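Local coordinates for protein cyclase (PDB 3TFZ) that probably folds and aromatises a nascent polyketide chain in the R1128 pathway of Streptomyces, acting as an aromatase/cyclase with a helix-grip fold, at residues P36-E41 against H55-G60; N63-R68 against Y80-T85; L108-D113 against V147-A152. One frame throughout, in Å; residues are numbered along the deposited sequence.

Interaction 1 (P36-E41 against H55-G60); sequences PTEKVE and HVDVAG. With K (potassium ion), chain G.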
# COMPACT_ATOMS: atom_id res chain seq x y z
N PRO A 36 -5.57 -16.25 -10.29
CA PRO A 36 -4.69 -17.44 -10.04
C PRO A 36 -5.38 -18.48 -9.15
O PRO A 36 -4.96 -19.64 -9.14
CB PRO A 36 -3.46 -16.83 -9.29
CG PRO A 36 -3.67 -15.25 -9.36
CD PRO A 36 -5.20 -15.09 -9.45
N THR A 37 -6.46 -18.09 -8.43
CA THR A 37 -7.33 -19.05 -7.72
C THR A 37 -8.17 -20.01 -8.56
O THR A 37 -9.14 -19.54 -9.22
CB THR A 37 -8.18 -18.35 -6.71
OG1 THR A 37 -7.26 -17.59 -5.99
CG2 THR A 37 -8.94 -19.37 -5.72
N GLU A 38 -7.82 -21.30 -8.57
CA GLU A 38 -8.52 -22.29 -9.40
C GLU A 38 -9.75 -22.95 -8.73
O GLU A 38 -10.66 -23.45 -9.37
CB GLU A 38 -7.55 -23.41 -9.84
CG GLU A 38 -6.35 -22.93 -10.67
CD GLU A 38 -6.74 -22.15 -11.95
OE1 GLU A 38 -7.16 -22.82 -12.94
OE2 GLU A 38 -6.64 -20.88 -11.96
N LYS A 39 -9.76 -22.97 -7.41
CA LYS A 39 -10.72 -23.79 -6.68
C LYS A 39 -10.70 -23.33 -5.25
O LYS A 39 -9.65 -23.06 -4.67
CB LYS A 39 -10.38 -25.29 -6.78
CG LYS A 39 -11.51 -26.23 -6.39
CD LYS A 39 -11.09 -27.71 -6.29
CE LYS A 39 -12.38 -28.60 -6.14
NZ LYS A 39 -12.16 -30.14 -5.93
N VAL A 40 -11.89 -23.22 -4.70
CA VAL A 40 -12.09 -22.91 -3.32
C VAL A 40 -12.99 -24.01 -2.75
O VAL A 40 -13.97 -24.43 -3.41
CB VAL A 40 -12.91 -21.59 -3.13
CG1 VAL A 40 -13.13 -21.30 -1.66
CG2 VAL A 40 -12.24 -20.43 -3.77
N GLU A 41 -12.77 -24.35 -1.49
CA GLU A 41 -13.62 -25.28 -0.83
C GLU A 41 -13.80 -24.98 0.65
O GLU A 41 -12.81 -24.83 1.33
CB GLU A 41 -12.92 -26.59 -1.01
CG GLU A 41 -13.62 -27.78 -0.56
CD GLU A 41 -12.66 -28.94 -0.75
OE1 GLU A 41 -12.95 -30.03 -0.10
OE2 GLU A 41 -11.61 -28.67 -1.53
N HIS A 55 -6.93 -23.88 -3.96
CA HIS A 55 -5.97 -24.25 -5.06
C HIS A 55 -5.67 -22.97 -5.85
O HIS A 55 -6.57 -22.36 -6.39
CB HIS A 55 -6.52 -25.40 -6.01
CG HIS A 55 -6.85 -26.66 -5.26
ND1 HIS A 55 -7.86 -26.71 -4.30
CD2 HIS A 55 -6.22 -27.86 -5.22
CE1 HIS A 55 -7.85 -27.91 -3.74
NE2 HIS A 55 -6.89 -28.64 -4.29
N VAL A 56 -4.38 -22.61 -5.89
CA VAL A 56 -3.88 -21.32 -6.39
C VAL A 56 -2.60 -21.58 -7.20
O VAL A 56 -1.63 -22.10 -6.64
CB VAL A 56 -3.59 -20.30 -5.27
CG1 VAL A 56 -3.12 -18.93 -5.83
CG2 VAL A 56 -4.84 -20.14 -4.27
N ASP A 57 -2.57 -21.22 -8.49
CA ASP A 57 -1.24 -21.23 -9.13
C ASP A 57 -0.27 -20.12 -8.68
O ASP A 57 -0.57 -18.94 -8.75
CB ASP A 57 -1.27 -21.45 -10.65
CG ASP A 57 -2.42 -20.82 -11.27
OD1 ASP A 57 -2.47 -19.57 -11.16
OD2 ASP A 57 -3.28 -21.56 -11.83
N VAL A 58 0.87 -20.55 -8.16
CA VAL A 58 1.99 -19.61 -7.87
C VAL A 58 3.21 -19.93 -8.73
O VAL A 58 3.69 -21.05 -8.76
CB VAL A 58 2.33 -19.41 -6.34
CG1 VAL A 58 1.18 -19.82 -5.48
CG2 VAL A 58 3.61 -20.11 -5.96
N ALA A 59 3.67 -18.93 -9.48
CA ALA A 59 4.82 -19.12 -10.42
C ALA A 59 4.53 -20.27 -11.36
O ALA A 59 3.48 -20.36 -11.94
CB ALA A 59 6.14 -19.32 -9.66
N GLY A 60 5.46 -21.18 -11.52
CA GLY A 60 5.09 -22.39 -12.29
C GLY A 60 3.63 -22.91 -12.03
O GLY A 60 2.89 -23.18 -12.96
K K G . -9.73 -18.01 -11.28
O HOH W 1 -10.85 -15.58 -12.41

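Interaction 2 (N63-R68 against Y80-T85); sequences NTWTSR and YRQLET. With CXS (3-cyclohexyl-1-propylsulfonic acid), chain H.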
# COMPACT_ATOMS: atom_id res chain seq x y z
N ASN A 63 -0.37 -24.55 -6.09
CA ASN A 63 -0.23 -24.70 -4.68
C ASN A 63 -1.57 -24.89 -3.98
O ASN A 63 -2.62 -24.40 -4.43
CB ASN A 63 0.58 -23.52 -4.09
CG ASN A 63 2.12 -23.73 -4.22
OD1 ASN A 63 2.80 -23.74 -3.24
ND2 ASN A 63 2.63 -23.93 -5.43
N THR A 64 -1.52 -25.67 -2.92
CA THR A 64 -2.65 -25.95 -2.13
C THR A 64 -2.39 -25.43 -0.71
O THR A 64 -1.33 -25.61 -0.18
CB THR A 64 -3.05 -27.44 -2.25
OG1 THR A 64 -4.39 -27.55 -1.84
CG2 THR A 64 -2.27 -28.30 -1.34
N TRP A 65 -3.36 -24.72 -0.12
CA TRP A 65 -3.30 -24.40 1.28
C TRP A 65 -4.69 -24.28 1.87
O TRP A 65 -5.72 -24.24 1.17
CB TRP A 65 -2.43 -23.13 1.58
CG TRP A 65 -2.92 -21.89 0.96
CD1 TRP A 65 -4.03 -21.16 1.32
CD2 TRP A 65 -2.37 -21.24 -0.22
NE1 TRP A 65 -4.21 -20.08 0.45
CE2 TRP A 65 -3.22 -20.10 -0.50
CE3 TRP A 65 -1.26 -21.49 -1.06
CZ2 TRP A 65 -2.93 -19.18 -1.51
CZ3 TRP A 65 -1.01 -20.60 -2.12
CH2 TRP A 65 -1.83 -19.45 -2.33
N THR A 66 -4.69 -24.20 3.20
CA THR A 66 -5.88 -24.11 4.03
C THR A 66 -5.75 -22.89 4.94
O THR A 66 -4.82 -22.82 5.66
CB THR A 66 -5.96 -25.38 4.91
OG1 THR A 66 -6.46 -26.43 4.10
CG2 THR A 66 -6.92 -25.20 6.06
N SER A 67 -6.72 -21.96 4.92
CA SER A 67 -6.72 -20.90 5.92
C SER A 67 -7.94 -20.80 6.73
O SER A 67 -9.08 -21.08 6.26
CB SER A 67 -6.51 -19.50 5.33
OG SER A 67 -7.36 -19.46 4.26
N ARG A 68 -7.68 -20.36 7.97
CA ARG A 68 -8.74 -19.95 8.88
C ARG A 68 -8.91 -18.46 8.72
O ARG A 68 -7.96 -17.69 8.94
CB ARG A 68 -8.48 -20.33 10.30
CG ARG A 68 -9.67 -19.90 11.22
CD ARG A 68 -9.39 -20.12 12.75
NE ARG A 68 -9.81 -21.50 13.03
CZ ARG A 68 -11.05 -21.83 13.41
NH1 ARG A 68 -11.96 -20.84 13.62
NH2 ARG A 68 -11.38 -23.11 13.62
N TYR A 80 -6.56 -13.70 8.61
CA TYR A 80 -6.35 -15.04 8.05
C TYR A 80 -5.11 -15.66 8.70
O TYR A 80 -4.21 -14.95 9.06
CB TYR A 80 -6.35 -15.05 6.47
CG TYR A 80 -5.13 -14.42 5.87
CD1 TYR A 80 -3.99 -15.19 5.64
CD2 TYR A 80 -5.09 -13.02 5.51
CE1 TYR A 80 -2.83 -14.60 5.14
CE2 TYR A 80 -3.99 -12.47 5.07
CZ TYR A 80 -2.85 -13.25 4.87
OH TYR A 80 -1.75 -12.68 4.36
N ARG A 81 -5.10 -16.99 8.89
CA ARG A 81 -3.89 -17.76 9.32
C ARG A 81 -4.00 -19.05 8.49
O ARG A 81 -5.05 -19.67 8.41
CB ARG A 81 -3.87 -18.04 10.84
CG ARG A 81 -2.59 -18.66 11.48
CD ARG A 81 -2.68 -19.30 12.95
NE ARG A 81 -1.41 -19.33 13.78
CZ ARG A 81 -0.24 -20.04 13.56
NH1 ARG A 81 -0.04 -20.85 12.50
NH2 ARG A 81 0.80 -19.93 14.43
N GLN A 82 -2.91 -19.43 7.78
CA GLN A 82 -2.87 -20.66 7.00
C GLN A 82 -2.55 -21.86 7.95
O GLN A 82 -1.60 -21.75 8.67
CB GLN A 82 -1.83 -20.52 5.88
CG GLN A 82 -2.34 -19.56 4.87
CD GLN A 82 -1.55 -19.65 3.58
OE1 GLN A 82 -0.52 -20.37 3.48
NE2 GLN A 82 -2.04 -18.93 2.58
N LEU A 83 -3.39 -22.89 7.96
CA LEU A 83 -3.29 -24.10 8.82
C LEU A 83 -2.53 -25.22 8.12
O LEU A 83 -2.11 -26.19 8.75
CB LEU A 83 -4.68 -24.63 9.21
CG LEU A 83 -5.59 -23.61 9.91
CD1 LEU A 83 -6.90 -24.27 10.37
CD2 LEU A 83 -4.83 -22.82 11.09
N GLU A 84 -2.46 -25.13 6.79
CA GLU A 84 -1.67 -26.01 5.98
C GLU A 84 -1.12 -25.04 4.91
O GLU A 84 -1.83 -24.15 4.51
CB GLU A 84 -2.50 -27.26 5.47
CG GLU A 84 -2.56 -28.40 6.64
CD GLU A 84 -3.66 -29.41 6.48
OE1 GLU A 84 -4.82 -29.18 6.93
OE2 GLU A 84 -3.37 -30.48 5.91
N THR A 85 0.14 -25.17 4.54
CA THR A 85 0.79 -24.15 3.73
C THR A 85 1.49 -24.83 2.52
O THR A 85 1.30 -25.99 2.28
CB THR A 85 1.79 -23.30 4.57
OG1 THR A 85 2.86 -24.12 5.03
CG2 THR A 85 1.15 -22.78 5.82
S CXS H . -5.48 -16.86 2.45
O1 CXS H . -4.36 -17.68 2.94
O2 CXS H . -6.61 -16.77 3.43
O3 CXS H . -5.91 -17.52 1.20
C1 CXS H . -5.15 -15.28 1.94
C2 CXS H . -4.06 -15.23 0.92
C3 CXS H . -3.00 -14.24 1.29
N CXS H . -2.16 -14.01 0.11
C4 CXS H . -1.34 -15.07 -0.49
C5 CXS H . -1.11 -16.28 0.40
C6 CXS H . 0.40 -16.59 0.46
C7 CXS H . 1.04 -17.00 -0.86
C8 CXS H . 0.64 -15.86 -1.78
C9 CXS H . 0.09 -14.69 -0.94

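Interaction 3 (L108-D113 against V147-A152); sequences LVLTHD and VADLNA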
# COMPACT_ATOMS: atom_id res chain seq x y z
N LEU A 108 -8.24 -0.01 0.55
CA LEU A 108 -8.17 -1.46 0.71
C LEU A 108 -6.69 -1.88 1.05
O LEU A 108 -5.75 -1.60 0.32
CB LEU A 108 -8.71 -2.22 -0.57
CG LEU A 108 -8.69 -3.76 -0.40
CD1 LEU A 108 -9.65 -4.28 0.76
CD2 LEU A 108 -9.12 -4.44 -1.68
N VAL A 109 -6.54 -2.56 2.17
CA VAL A 109 -5.29 -3.04 2.65
C VAL A 109 -5.22 -4.58 2.86
O VAL A 109 -6.13 -5.20 3.40
CB VAL A 109 -4.90 -2.31 3.97
CG1 VAL A 109 -3.46 -2.76 4.47
CG2 VAL A 109 -4.91 -0.79 3.74
N LEU A 110 -4.06 -5.13 2.47
CA LEU A 110 -3.73 -6.54 2.60
C LEU A 110 -2.28 -6.59 3.23
O LEU A 110 -1.38 -6.01 2.67
CB LEU A 110 -3.80 -7.26 1.26
CG LEU A 110 -3.40 -8.73 1.29
CD1 LEU A 110 -4.22 -9.50 2.29
CD2 LEU A 110 -3.57 -9.35 -0.09
N THR A 111 -2.16 -7.27 4.41
CA THR A 111 -0.90 -7.52 5.12
C THR A 111 -0.55 -9.00 5.03
O THR A 111 -1.40 -9.88 4.76
CB THR A 111 -0.84 -7.06 6.63
OG1 THR A 111 -1.60 -7.93 7.40
CG2 THR A 111 -1.41 -5.64 6.91
N HIS A 112 0.76 -9.24 5.18
CA HIS A 112 1.30 -10.61 5.22
C HIS A 112 2.33 -10.70 6.27
O HIS A 112 3.24 -9.91 6.24
CB HIS A 112 1.97 -11.01 3.91
CG HIS A 112 1.01 -11.22 2.80
ND1 HIS A 112 0.57 -10.19 1.99
CD2 HIS A 112 0.44 -12.34 2.31
CE1 HIS A 112 -0.27 -10.66 1.08
NE2 HIS A 112 -0.34 -11.97 1.22
N ASP A 113 2.22 -11.72 7.14
CA ASP A 113 3.24 -12.05 8.14
C ASP A 113 3.65 -13.47 7.75
O ASP A 113 2.79 -14.38 7.68
CB ASP A 113 2.68 -12.00 9.60
CG ASP A 113 2.29 -10.51 10.01
OD1 ASP A 113 3.26 -9.70 10.04
OD2 ASP A 113 1.07 -10.17 10.19
N VAL A 147 -0.32 -7.98 -4.85
CA VAL A 147 -0.70 -7.05 -5.94
C VAL A 147 -1.91 -7.60 -6.79
O VAL A 147 -2.83 -6.87 -6.97
CB VAL A 147 0.57 -6.63 -6.79
CG1 VAL A 147 0.16 -5.80 -8.00
CG2 VAL A 147 1.53 -5.80 -5.88
N ALA A 148 -1.90 -8.87 -7.20
CA ALA A 148 -2.90 -9.51 -8.01
C ALA A 148 -4.22 -9.63 -7.25
O ALA A 148 -5.28 -9.32 -7.81
CB ALA A 148 -2.42 -10.93 -8.51
N ASP A 149 -4.13 -9.91 -5.95
CA ASP A 149 -5.30 -10.08 -5.08
C ASP A 149 -6.03 -8.76 -4.84
O ASP A 149 -7.26 -8.66 -4.90
CB ASP A 149 -4.86 -10.72 -3.71
CG ASP A 149 -4.64 -12.28 -3.77
OD1 ASP A 149 -4.86 -12.93 -4.85
OD2 ASP A 149 -4.23 -12.85 -2.70
N LEU A 150 -5.27 -7.76 -4.39
CA LEU A 150 -5.76 -6.38 -4.25
C LEU A 150 -6.49 -5.91 -5.50
O LEU A 150 -7.55 -5.38 -5.35
CB LEU A 150 -4.60 -5.42 -3.89
CG LEU A 150 -4.15 -5.37 -2.42
CD1 LEU A 150 -2.84 -4.58 -2.22
CD2 LEU A 150 -5.23 -4.78 -1.43
N ASN A 151 -5.87 -5.99 -6.69
CA ASN A 151 -6.45 -5.63 -8.00
C ASN A 151 -7.73 -6.49 -8.41
O ASN A 151 -8.68 -5.99 -9.01
CB ASN A 151 -5.38 -5.66 -9.12
CG ASN A 151 -4.33 -4.51 -8.97
OD1 ASN A 151 -4.58 -3.37 -8.49
ND2 ASN A 151 -3.13 -4.81 -9.47
N ALA A 152 -7.73 -7.77 -8.07
CA ALA A 152 -8.88 -8.69 -8.26
C ALA A 152 -10.06 -8.09 -7.51
O ALA A 152 -11.15 -7.94 -8.07
CB ALA A 152 -8.56 -10.03 -7.72

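Interaction 1 (P36-E41 against H55-G60)
T37 and V56 face each other as a non-hydrogen-bonded pair in the antiparallel hairpin of strands 37-46 and 49-58, and one step on a classic beta bulge sets both E38 and K39 opposite H55. The tight part is the backbone of the bulge. H55 O receives E38 N at 2.7 Å and, more weakly, K39 N, while H55 N returns a nearly straight bond (173°) to K39 O. On the far side of the T37-V56 pair from the bulge, D57 N bonds to P36 O, which also takes a CA-H...O contact from V56. On the buried face T37 OG1 lies 3.9 Å from V56 CG2, and the CG1 branch of V56, placed anti to the backbone N (chi1 -178°), leans over the P36 carbonyl.

The solvent side is looser. On the face of K39 and H55, the extended K39 chain runs alongside the ring, its CB 3.8 Å from H55 ND1, which is buried here without a polar partner. At the edge of the hairpin E38 bends at chi2 and brings OE2 to 3.4 Å from D57 OD2, the two carboxylate planes turned 41° apart, a like-charge approach that would probably favour a proton on one of them. The bulged strand also serves the metal: with the carbonyls of A31, F34 and P35, T37 O binds the potassium ion, at 2.6 Å from the metal.

Interaction 2 (N63-R68 against Y80-T85)
W65 and Q82 meet over one face of the indole, with Q82 NE2 3.2 Å from W65 CD1 and the amide plane 22° from that of the ring. Backbone bonds join strands 61-72 and 77-82, an antiparallel hairpin, around a classic beta bulge: L83 and E84 both face T66, whose O takes L83 N at 2.7 Å and E84 N weakly, while T66 N bonds to E84 O. R68 and R81 bond reciprocally.

W65, S67, Y80 and Q82 line a pocket, possibly the polyketide site, marked by CXS, probably a crystallisation additive. Polar side chains grip its sulfonate: Q82 NE2 gives O1 a nearly straight 2.7 Å bond (171°), S67 OG bonds to O2, and W65 NE1 to O3 at 3.2 Å. W65 CG lies between the backbone N and the carbonyl carbon (chi1 61°), setting the indole beside the sulfonate. Y80 adds apolar contact, CXS C1 lying over its ring centre. An alanine at W65 is likely to leave O3 without its indole donor and the Q82 amide without the ring it lies against.

Strand 61-72 also pairs with strand 49-58, and strand 77-82 with strand 89-100; Y80 reaches L110 and H112 of strand 105-116.

Interaction 3 (L108-D113 against V147-A152)
L150 pushes its CD2 methyl between L108 and L110, two leucines that alternate with V109 along the strand and direct their side chains at the helix. This is the grip of the helix-grip, Bet v 1-like fold, in which the long C-terminal helix lies across the concave side of a curved antiparallel sheet. The segments run nearly antiparallel, at 153°, with their axes 9.3 Å apart at closest approach.

Apolar packing carries the contact. L150 CD2 lies 3.8 Å from L108 CG and 3.9 Å from L110 CB, and it also rests on the strand backbone, 3.7 Å from L108 O. The L150 side chain leaves the helix with CG anti to its carbonyl carbon (chi1 -80°) and continues extended (chi2 170°), which carries this one methyl down to the strand. The side chains of L108 and L150 point opposite ways and overlap at their ends, L150 CD2 meeting L108 CG and CD2. At the preceding residue of the helix, L110 CD2 touches D149 CB, at 4.1 Å, as the two side chains cross.

Polar links between the segments are lacking: no hydrogen bond joins them. The L108 carbonyl that L150 CD2 touches is hydrogen-bonded to T10 OG1. D149 OD2 and H112 NE2 remain 5.6 Å apart, with no direct bond. H112 NE2 is hydrogen-bonded to the amine of the bound CXS.

Around this core, strand 105-116 is flanked in the sheet by strands 5-13 and 89-100. Helix 131-164 adds V153 against L108, and V142 and S146 against H112, while L150 also meets H9 of strand 5-13.

In the fold
All three contacts belong to one antiparallel sheet and the helix laid across it. Interactions 1 and 2 are adjacent, their centres 12 Å apart: V56 O lies 2.8 Å from N63 N, a probable hydrogen bond, and V56 CG2 packs 3.5 Å from W65 CZ2. Interaction 3 joins interaction 2 through Y80, whose OH is 2.9 Å from T111 O, a probable hydrogen bond. Between them lies the pocket marked by CXS, its sulfonate held by interaction 2 and its amine by H112; the D149 side chain is about 4 Å from the ligand. This pocket is probably where the polyketide binds. The potassium ion, bound in interaction 1, lies about 10 Å from the D149 side chain.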